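Local coordinates for protein Non-reducing end beta-L-arabinofuranosidase (Bacteroides thetaiotaomicron, PDB 5MQO) that probably cleaves glycosidic bonds in complex plant pectin as a family GH127 glycoside hydrolase of a gut bacterium, at residues G24-S29 and L197-I202; G40-H45 and V116-E121; G109-Y114 and H205-K210; T212-A217 and R253-P258. All blocks are in the same frame, centred on the assembly; numbering follows the deposited sequence.

Overall arrangement
Contact 1 lies on the same side of the chain's centre as each of the other three. Helix 192-208 is shared by contacts 1 and 3, and Ile41 of contact 2 and Leu213 and Phe214 of contact 4 pack on it. Contacts 1 and 3 have centres about 10 Å apart, and Arg206 NH1 of contact 3 makes a weak hydrogen bond to Gly24 O of contact 1. Contacts 2 and 3 share helix 102-117, with centres about 8 Å apart. Contact 4 lies about 9 Å from contact 1, centre to centre, and joins the next two helices of the chain. Contacts 2 and 4 are the farthest pair: about 21 Å between centres, about 12 Å between nearest atoms.

Contact 1 of 4, residues G24-S29 and L197-I202; sequences GLTDMS and LMMAGI
A single methyl group spans this contact: Met199 CE, at the end of a bent side chain, is what helix 192-208 brings within reach of the N-terminal loop at Leu25 and Thr26. The two backbones stay well apart, with Leu25 CA and Ile202 CA 8.4 Å from each other as the nearest pair of CA atoms. Met199 closes the interval by folding at chi2 (-57°) and again at chi3 (-140°), which carries CE beyond the sulfur to the loop. There it meets two different surfaces, a methyl and a carbonyl. Thr26 CG2 lies 4.2 Å from Met199 CE, and Leu25 O lies 4.3 Å from the same methyl, so the touch is loose and made without a hydrogen bond. Thr26 can offer its methyl because CG2 is anti to the carbonyl carbon. Its other neighbours are Trp393 and Arg394 of helix 382-399 and Glu250 of helix 243-255, and Ile202 also touches Glu250. The loop keeps its shape partly by itself: Ser29 N donates to Asp27 OD1 over 3.2 Å, from well above the carboxylate plane, closing an Asx turn. Asp27 N is bound in turn by Glu250 OE1. The arrangement is that of an N-terminal segment laid across the helices of the catalytic domain, consistent with the (alpha/alpha)6 barrel of the six-hairpin glycosidases.

Contact 2 of 4, residues G40-H45 and V116-E121; sequences GIDAVH and VNKDPE
Van der Waals packing between His45 and Val116 makes up most of this contact. The two side chains run alongside one another, pointing opposite ways, and Val116 CG1 comes to 3.6 Å from His45 ND1. The second branch, Val116 CG2, turns to the backbone and rests 3.5 Å from Val44 O. With Val116 CG1 anti to the backbone N (chi1 163°), both methyls face the strand.

The carbonyl of Val116 meets the imidazole face without a hydrogen bond. Val116 O sits over one face of the ring, offset toward its rim, 3.1 Å from His45 CE1. His45 NE2 is also near this oxygen, but an acceptor above the ring face cannot be met by an in-plane N-H, and no hydrogen bond forms. A leucine in place of His45 would probably leave Val116 O without the flat ring beneath it and disturb the fit against Val116 CG1.

Charge acts at longer range: Lys118 NZ and Asp42 OD2 are 4.5 Å apart, opposite charges that fall short of a salt bridge. Local bonds shape the link between two helices. Asp119 N donates nearly straight (172°) to Asn117 OD1, from above the amide plane, in an Asx turn, and Asp119 OD1 then caps helix 120-136 at Glu121 N.

Strand 44-46, at the border of its antiparallel sheet, pairs with 489-494 through His45 and Thr490, while Ile41 leans on Val203 and Arg206 of helix 192-208; the contact thus ties the end of helix 102-117 to that sheet.

Contact 3 of 4, residues G109-Y114 and H205-K210; sequences GVASVY and HRATGK
Ala207 has the most surface buried here, and it gains it by pressing its methyl onto helix 102-117: Ala207 CB stands 3.3 Å from Ala111 O, a close approach of a CH group to a carbonyl. Ala111 answers with its own small side chain, Ala111 CB lying 4.4 Å from Ala207 CB. With only a methyl on each, the two residues let the backbones come near, and Ala111 CA and Ala207 CA are only 6.2 Å apart.

Tyr114 supplies the large group, one turn further along. Its CG is anti to the backbone N (chi1 178°), which swings the ring out beside the C-terminal end of helix 192-208. Ala207 O lies at the ring's edge, 4.0 Å from Tyr114 CE2. Tyr114 CE2 is also 4.0 Å from Thr208 CG2, which comes at the ring obliquely, and the two side chains lie roughly perpendicular. Tyr114 also touches Asp123 and Met126 of helix 120-136.

Thr208 divides its work: the methyl meets the ring, while OG1 accepts from Lys210 N over 3.0 Å and is also bonded to His204 O. Gly209 follows Thr208 with positive phi. Within the GH127 catalytic domain, the arrangement is one of tight helix-helix packing through small alanines, beside an ST turn, made by the bond from Lys210 N, that ends helix 192-208.

Contact 4 of 4, residues T212-A217 and R253-P258; sequences TLFDAA and RATGNP
Thr255 OG1 is gripped from two directions: it accepts from Asn257 N over 3.3 Å, at an N-H...O angle of 151°, and it is hydrogen-bonded to Met251 O, one turn back in its helix. The bond to Asn257 N makes an ST turn at the end of helix 243-255. With both bonds made, the hydroxyl is held between backbone N and carbonyl carbon (chi1 58°), and the methyl is left to look across the contact. Thr255 CG2 thereby reaches 3.8 Å from Phe214 CZ.

Phe214 comes to meet it. A chi1 of -170° sets Phe214 CG opposite the backbone N and carries CE1 and CZ out from helix 212-230 to the other segment. Phe214 CE1 and CZ share a second methyl, Ala254 CB, which is 4.0 Å from CZ. Both methyls approach the ring obliquely, and the touch across the contact is purely apolar. Replacing Thr255 by an alanine would probably leave Asn257 N without its acceptor and open a gap beside Phe214 CZ.

Just beyond the turn, Gly256 has positive phi and Asn257 stands as N-cap of the following helix, its OD1 bonded to Arg259 N. Around the contact, the Phe214 ring also stacks with His205 of helix 192-208 and touches Met251, while Leu213 packs against helices 192-208 and 120-136. Arg253, facing another way, pairs with Asp309 and Glu313 of helix 297-314, so the end of helix 243-255 lies between that helix and helix 212-230.

Contact 1 of 4, residues G24-S29 and L197-I202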
# COMPACT_ATOMS: atom_id res chain seq x y z
N GLY A 24 15.68 -1.82 9.78
CA GLY A 24 14.55 -1.38 8.95
C GLY A 24 13.17 -1.38 9.63
O GLY A 24 13.00 -2.01 10.67
N LEU A 25 12.21 -0.65 9.05
CA LEU A 25 10.78 -0.74 9.40
C LEU A 25 10.33 -2.18 9.53
O LEU A 25 9.59 -2.52 10.47
CB LEU A 25 9.91 -0.06 8.33
CG LEU A 25 8.39 0.03 8.48
CD1 LEU A 25 8.00 0.73 9.78
CD2 LEU A 25 7.82 0.79 7.29
N THR A 26 10.75 -3.01 8.58
CA THR A 26 10.77 -4.46 8.78
C THR A 26 12.12 -5.10 8.44
O THR A 26 12.65 -4.97 7.34
CB THR A 26 9.62 -5.20 8.06
OG1 THR A 26 9.46 -4.71 6.73
CG2 THR A 26 8.32 -4.98 8.82
N ASP A 27 12.60 -5.88 9.39
CA ASP A 27 13.93 -6.36 9.39
C ASP A 27 14.04 -7.86 9.12
O ASP A 27 14.15 -8.65 10.06
CB ASP A 27 14.50 -6.02 10.74
CG ASP A 27 15.95 -6.30 10.83
OD1 ASP A 27 16.59 -6.43 9.77
OD2 ASP A 27 16.43 -6.39 11.98
N MET A 28 14.07 -8.24 7.84
CA MET A 28 14.37 -9.62 7.43
C MET A 28 15.89 -9.90 7.30
O MET A 28 16.32 -10.87 6.68
CB MET A 28 13.63 -9.94 6.12
CG MET A 28 12.13 -9.84 6.27
SD MET A 28 11.01 -10.31 4.94
CE MET A 28 11.81 -11.77 4.35
N SER A 29 16.71 -9.08 7.94
CA SER A 29 18.15 -9.16 7.78
C SER A 29 18.77 -10.46 8.32
O SER A 29 19.77 -10.90 7.79
CB SER A 29 18.78 -7.94 8.44
OG SER A 29 18.54 -7.96 9.84
N LEU A 197 0.68 -1.80 20.14
CA LEU A 197 1.79 -1.43 21.00
C LEU A 197 3.09 -2.12 20.56
O LEU A 197 4.14 -1.49 20.62
CB LEU A 197 1.50 -1.75 22.47
CG LEU A 197 2.57 -1.35 23.49
CD1 LEU A 197 2.63 0.16 23.67
CD2 LEU A 197 2.29 -2.02 24.81
N MET A 198 3.03 -3.37 20.13
CA MET A 198 4.24 -4.06 19.69
C MET A 198 4.94 -3.26 18.57
O MET A 198 6.11 -2.94 18.67
CB MET A 198 3.95 -5.47 19.19
CG MET A 198 3.43 -6.46 20.24
SD MET A 198 3.33 -8.15 19.58
CE MET A 198 1.99 -7.99 18.41
N MET A 199 4.22 -2.94 17.52
CA MET A 199 4.86 -2.28 16.40
C MET A 199 5.31 -0.87 16.74
O MET A 199 6.35 -0.43 16.25
CB MET A 199 3.97 -2.30 15.14
CG MET A 199 4.28 -3.44 14.18
SD MET A 199 6.01 -3.45 13.63
CE MET A 199 5.76 -3.90 11.91
N ALA A 200 4.56 -0.19 17.61
CA ALA A 200 4.94 1.16 18.03
C ALA A 200 6.27 1.15 18.76
O ALA A 200 7.12 2.04 18.57
CB ALA A 200 3.85 1.79 18.91
N GLY A 201 6.46 0.14 19.58
CA GLY A 201 7.66 0.02 20.37
C GLY A 201 8.86 -0.37 19.56
O GLY A 201 9.96 0.16 19.80
N ILE A 202 8.67 -1.29 18.60
CA ILE A 202 9.77 -1.72 17.72
C ILE A 202 10.26 -0.51 16.90
O ILE A 202 11.45 -0.20 16.86
CB ILE A 202 9.31 -2.83 16.74
CG1 ILE A 202 8.99 -4.11 17.48
CG2 ILE A 202 10.36 -3.13 15.66
CD1 ILE A 202 8.00 -4.94 16.69

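Contact 2 of 4, residues G40-H45 and V116-E121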
# COMPACT_ATOMS: atom_id res chain seq x y z
N GLY A 40 17.65 0.77 6.73
CA GLY A 40 17.34 1.24 8.08
C GLY A 40 16.27 2.29 8.02
O GLY A 40 16.11 2.98 7.03
N ILE A 41 15.51 2.40 9.10
CA ILE A 41 14.36 3.30 9.18
C ILE A 41 14.78 4.77 9.03
O ILE A 41 13.98 5.58 8.59
CB ILE A 41 13.54 3.01 10.47
CG1 ILE A 41 12.16 3.66 10.41
CG2 ILE A 41 14.26 3.46 11.73
CD1 ILE A 41 11.20 3.11 11.44
N ASP A 42 16.04 5.05 9.36
CA ASP A 42 16.67 6.40 9.28
C ASP A 42 17.51 6.71 8.01
O ASP A 42 17.95 7.87 7.80
CB ASP A 42 17.53 6.65 10.54
CG ASP A 42 18.69 5.61 10.75
OD1 ASP A 42 18.74 4.52 10.15
OD2 ASP A 42 19.56 5.91 11.59
N ALA A 43 17.69 5.71 7.15
CA ALA A 43 18.62 5.80 6.00
C ALA A 43 18.14 6.58 4.79
O ALA A 43 18.97 7.12 4.07
CB ALA A 43 19.00 4.40 5.56
N VAL A 44 16.84 6.64 4.53
CA VAL A 44 16.32 7.26 3.32
C VAL A 44 15.50 8.49 3.72
O VAL A 44 14.62 8.37 4.56
CB VAL A 44 15.47 6.26 2.49
CG1 VAL A 44 14.94 6.90 1.20
CG2 VAL A 44 16.28 5.02 2.14
N HIS A 45 15.83 9.67 3.18
CA HIS A 45 14.96 10.87 3.27
C HIS A 45 14.49 11.25 1.86
O HIS A 45 15.31 11.40 0.96
CB HIS A 45 15.68 12.13 3.80
CG HIS A 45 16.54 11.93 5.01
ND1 HIS A 45 16.38 10.90 5.90
CD2 HIS A 45 17.54 12.69 5.49
CE1 HIS A 45 17.28 11.01 6.87
NE2 HIS A 45 17.99 12.10 6.65
N VAL A 116 13.70 10.21 10.17
CA VAL A 116 14.14 11.00 9.02
C VAL A 116 14.65 12.40 9.40
O VAL A 116 15.61 12.87 8.78
CB VAL A 116 12.99 11.13 7.96
CG1 VAL A 116 13.20 12.26 6.95
CG2 VAL A 116 12.82 9.82 7.22
N ASN A 117 13.97 13.06 10.34
CA ASN A 117 14.17 14.52 10.54
C ASN A 117 14.70 14.95 11.91
O ASN A 117 15.11 16.09 12.07
CB ASN A 117 12.89 15.30 10.15
CG ASN A 117 11.79 15.24 11.20
OD1 ASN A 117 11.94 14.65 12.28
ND2 ASN A 117 10.68 15.88 10.89
N LYS A 118 14.68 14.05 12.91
CA LYS A 118 15.36 14.26 14.21
C LYS A 118 14.87 15.51 14.95
O LYS A 118 15.61 16.06 15.75
CB LYS A 118 16.89 14.34 14.03
CG LYS A 118 17.52 13.23 13.19
CD LYS A 118 17.51 11.89 13.92
CE LYS A 118 18.16 10.81 13.06
NZ LYS A 118 18.49 9.60 13.84
N ASP A 119 13.63 15.93 14.69
CA ASP A 119 13.04 17.07 15.37
C ASP A 119 13.06 16.73 16.87
O ASP A 119 12.43 15.75 17.28
CB ASP A 119 11.60 17.31 14.85
CG ASP A 119 10.95 18.59 15.40
OD1 ASP A 119 11.59 19.32 16.19
OD2 ASP A 119 9.79 18.88 15.03
N PRO A 120 13.83 17.49 17.67
CA PRO A 120 13.83 17.14 19.09
C PRO A 120 12.51 17.46 19.79
O PRO A 120 12.27 16.93 20.87
CB PRO A 120 14.99 17.96 19.67
CG PRO A 120 15.87 18.26 18.49
CD PRO A 120 14.86 18.51 17.40
N GLU A 121 11.66 18.28 19.18
CA GLU A 121 10.28 18.46 19.69
C GLU A 121 9.41 17.22 19.54
O GLU A 121 8.48 17.02 20.33
CB GLU A 121 9.58 19.69 19.09
CG GLU A 121 9.95 21.00 19.79
CD GLU A 121 8.78 21.97 19.98
OE1 GLU A 121 7.83 21.97 19.17
OE2 GLU A 121 8.82 22.73 20.96

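Contact 3 of 4, residues G109-Y114 and H205-K210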
# COMPACT_ATOMS: atom_id res chain seq x y z
N GLY A 109 3.88 6.40 13.65
CA GLY A 109 4.05 7.43 12.65
C GLY A 109 4.96 8.57 13.09
O GLY A 109 5.83 8.97 12.32
N VAL A 110 4.78 9.10 14.31
CA VAL A 110 5.64 10.16 14.81
C VAL A 110 7.11 9.68 14.84
O VAL A 110 8.00 10.40 14.37
CB VAL A 110 5.21 10.68 16.22
CG1 VAL A 110 6.25 11.61 16.81
CG2 VAL A 110 3.88 11.41 16.19
N ALA A 111 7.36 8.48 15.37
CA ALA A 111 8.70 7.90 15.40
C ALA A 111 9.31 7.69 14.04
O ALA A 111 10.52 7.70 13.91
CB ALA A 111 8.68 6.56 16.12
N SER A 112 8.47 7.42 13.06
CA SER A 112 8.92 7.08 11.72
C SER A 112 9.41 8.31 11.00
O SER A 112 10.41 8.27 10.27
CB SER A 112 7.76 6.43 10.96
OG SER A 112 7.39 5.20 11.58
N VAL A 113 8.65 9.38 11.18
CA VAL A 113 8.98 10.74 10.76
C VAL A 113 10.24 11.25 11.45
O VAL A 113 11.12 11.79 10.80
CB VAL A 113 7.79 11.68 11.09
CG1 VAL A 113 8.19 13.15 11.04
CG2 VAL A 113 6.63 11.39 10.14
N TYR A 114 10.30 11.10 12.77
CA TYR A 114 11.49 11.43 13.55
C TYR A 114 12.74 10.75 13.02
O TYR A 114 13.78 11.38 12.94
CB TYR A 114 11.29 11.08 15.03
CG TYR A 114 12.49 11.36 15.89
CD1 TYR A 114 12.71 12.62 16.45
CD2 TYR A 114 13.41 10.36 16.14
CE1 TYR A 114 13.83 12.87 17.22
CE2 TYR A 114 14.53 10.59 16.91
CZ TYR A 114 14.74 11.84 17.46
OH TYR A 114 15.85 12.03 18.25
N HIS A 205 12.05 2.06 18.99
CA HIS A 205 13.40 1.55 19.29
C HIS A 205 14.36 1.76 18.14
O HIS A 205 15.47 2.24 18.32
CB HIS A 205 13.34 0.05 19.59
CG HIS A 205 14.65 -0.57 19.93
ND1 HIS A 205 15.52 -0.02 20.86
CD2 HIS A 205 15.24 -1.71 19.49
CE1 HIS A 205 16.58 -0.80 20.97
NE2 HIS A 205 16.44 -1.83 20.16
N ARG A 206 13.91 1.42 16.95
CA ARG A 206 14.70 1.51 15.74
C ARG A 206 15.05 2.94 15.34
O ARG A 206 16.09 3.17 14.75
CB ARG A 206 13.98 0.75 14.62
CG ARG A 206 13.97 -0.76 14.90
CD ARG A 206 13.37 -1.59 13.77
NE ARG A 206 13.42 -3.02 14.07
CZ ARG A 206 12.67 -3.97 13.50
NH1 ARG A 206 11.76 -3.68 12.57
NH2 ARG A 206 12.81 -5.23 13.87
N ALA A 207 14.19 3.90 15.69
CA ALA A 207 14.34 5.30 15.31
C ALA A 207 15.16 6.12 16.29
O ALA A 207 15.91 6.98 15.86
CB ALA A 207 12.97 5.94 15.16
N THR A 208 14.96 5.89 17.60
CA THR A 208 15.55 6.69 18.67
C THR A 208 16.74 6.03 19.37
O THR A 208 17.54 6.70 20.03
CB THR A 208 14.51 7.02 19.78
OG1 THR A 208 14.17 5.84 20.55
CG2 THR A 208 13.23 7.62 19.17
N GLY A 209 16.83 4.71 19.29
CA GLY A 209 17.81 3.96 20.08
C GLY A 209 17.29 3.56 21.45
O GLY A 209 17.81 2.63 22.04
N LYS A 210 16.25 4.23 21.93
CA LYS A 210 15.81 4.09 23.31
C LYS A 210 14.98 2.82 23.53
O LYS A 210 14.16 2.41 22.68
CB LYS A 210 14.97 5.30 23.74
CG LYS A 210 15.65 6.64 23.60
CD LYS A 210 14.87 7.72 24.33
CE LYS A 210 15.34 9.12 23.96
NZ LYS A 210 14.30 10.16 24.23

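Contact 4 of 4, residues T212-A217 and R253-P258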
# COMPACT_ATOMS: atom_id res chain seq x y z
N THR A 212 12.84 2.58 26.13
CA THR A 212 11.74 2.99 26.98
C THR A 212 10.37 2.39 26.55
O THR A 212 9.70 1.75 27.36
CB THR A 212 11.75 4.55 27.19
OG1 THR A 212 10.87 4.93 28.25
CG2 THR A 212 11.41 5.36 25.93
N LEU A 213 9.99 2.53 25.28
CA LEU A 213 8.72 1.96 24.80
C LEU A 213 8.89 0.49 24.44
O LEU A 213 7.97 -0.30 24.63
CB LEU A 213 8.16 2.71 23.59
CG LEU A 213 6.75 2.25 23.16
CD1 LEU A 213 5.73 2.36 24.29
CD2 LEU A 213 6.24 2.99 21.93
N PHE A 214 10.05 0.14 23.89
CA PHE A 214 10.34 -1.25 23.52
C PHE A 214 10.09 -2.26 24.65
O PHE A 214 9.45 -3.29 24.44
CB PHE A 214 11.79 -1.37 23.07
CG PHE A 214 12.12 -2.69 22.45
CD1 PHE A 214 11.45 -3.13 21.33
CD2 PHE A 214 13.12 -3.50 22.99
CE1 PHE A 214 11.76 -4.33 20.74
CE2 PHE A 214 13.43 -4.71 22.41
CZ PHE A 214 12.75 -5.13 21.28
N ASP A 215 10.58 -1.94 25.84
CA ASP A 215 10.38 -2.80 27.02
C ASP A 215 8.90 -2.92 27.35
O ASP A 215 8.44 -3.99 27.69
CB ASP A 215 11.22 -2.32 28.23
CG ASP A 215 12.75 -2.53 28.01
OD1 ASP A 215 13.18 -3.59 27.49
OD2 ASP A 215 13.54 -1.65 28.39
N ALA A 216 8.13 -1.85 27.18
CA ALA A 216 6.66 -1.93 27.27
C ALA A 216 6.07 -2.90 26.25
O ALA A 216 5.17 -3.66 26.57
CB ALA A 216 5.99 -0.56 27.11
N ALA A 217 6.60 -2.89 25.05
CA ALA A 217 6.18 -3.83 24.01
C ALA A 217 6.57 -5.32 24.27
O ALA A 217 5.69 -6.22 24.13
CB ALA A 217 6.71 -3.34 22.66
N ARG A 253 11.98 -11.18 15.30
CA ARG A 253 13.03 -10.43 14.62
C ARG A 253 13.79 -9.46 15.50
O ARG A 253 15.00 -9.39 15.40
CB ARG A 253 12.47 -9.66 13.42
CG ARG A 253 12.22 -10.58 12.23
CD ARG A 253 11.32 -9.96 11.21
NE ARG A 253 10.97 -10.94 10.20
CZ ARG A 253 10.07 -10.72 9.24
NH1 ARG A 253 9.47 -9.53 9.16
NH2 ARG A 253 9.78 -11.67 8.36
N ALA A 254 13.08 -8.73 16.36
CA ALA A 254 13.72 -7.75 17.23
C ALA A 254 14.36 -8.29 18.52
O ALA A 254 15.19 -7.60 19.10
CB ALA A 254 12.74 -6.66 17.58
N THR A 255 13.97 -9.49 18.97
CA THR A 255 14.47 -10.01 20.26
C THR A 255 15.20 -11.34 20.19
O THR A 255 15.93 -11.65 21.12
CB THR A 255 13.30 -10.24 21.23
OG1 THR A 255 12.35 -11.15 20.65
CG2 THR A 255 12.62 -8.92 21.60
N GLY A 256 14.99 -12.13 19.14
CA GLY A 256 15.57 -13.47 19.02
C GLY A 256 14.83 -14.49 19.87
O GLY A 256 15.29 -15.62 20.00
N ASN A 257 13.68 -14.11 20.41
CA ASN A 257 13.01 -14.93 21.40
C ASN A 257 12.14 -16.00 20.74
O ASN A 257 11.03 -15.68 20.29
CB ASN A 257 12.18 -14.02 22.30
CG ASN A 257 11.42 -14.77 23.37
OD1 ASN A 257 11.23 -15.99 23.29
ND2 ASN A 257 10.97 -14.04 24.38
N PRO A 258 12.60 -17.29 20.74
CA PRO A 258 11.90 -18.40 20.01
C PRO A 258 10.43 -18.59 20.33
O PRO A 258 9.69 -19.10 19.49
CB PRO A 258 12.66 -19.67 20.43
CG PRO A 258 13.43 -19.29 21.64
CD PRO A 258 13.73 -17.82 21.53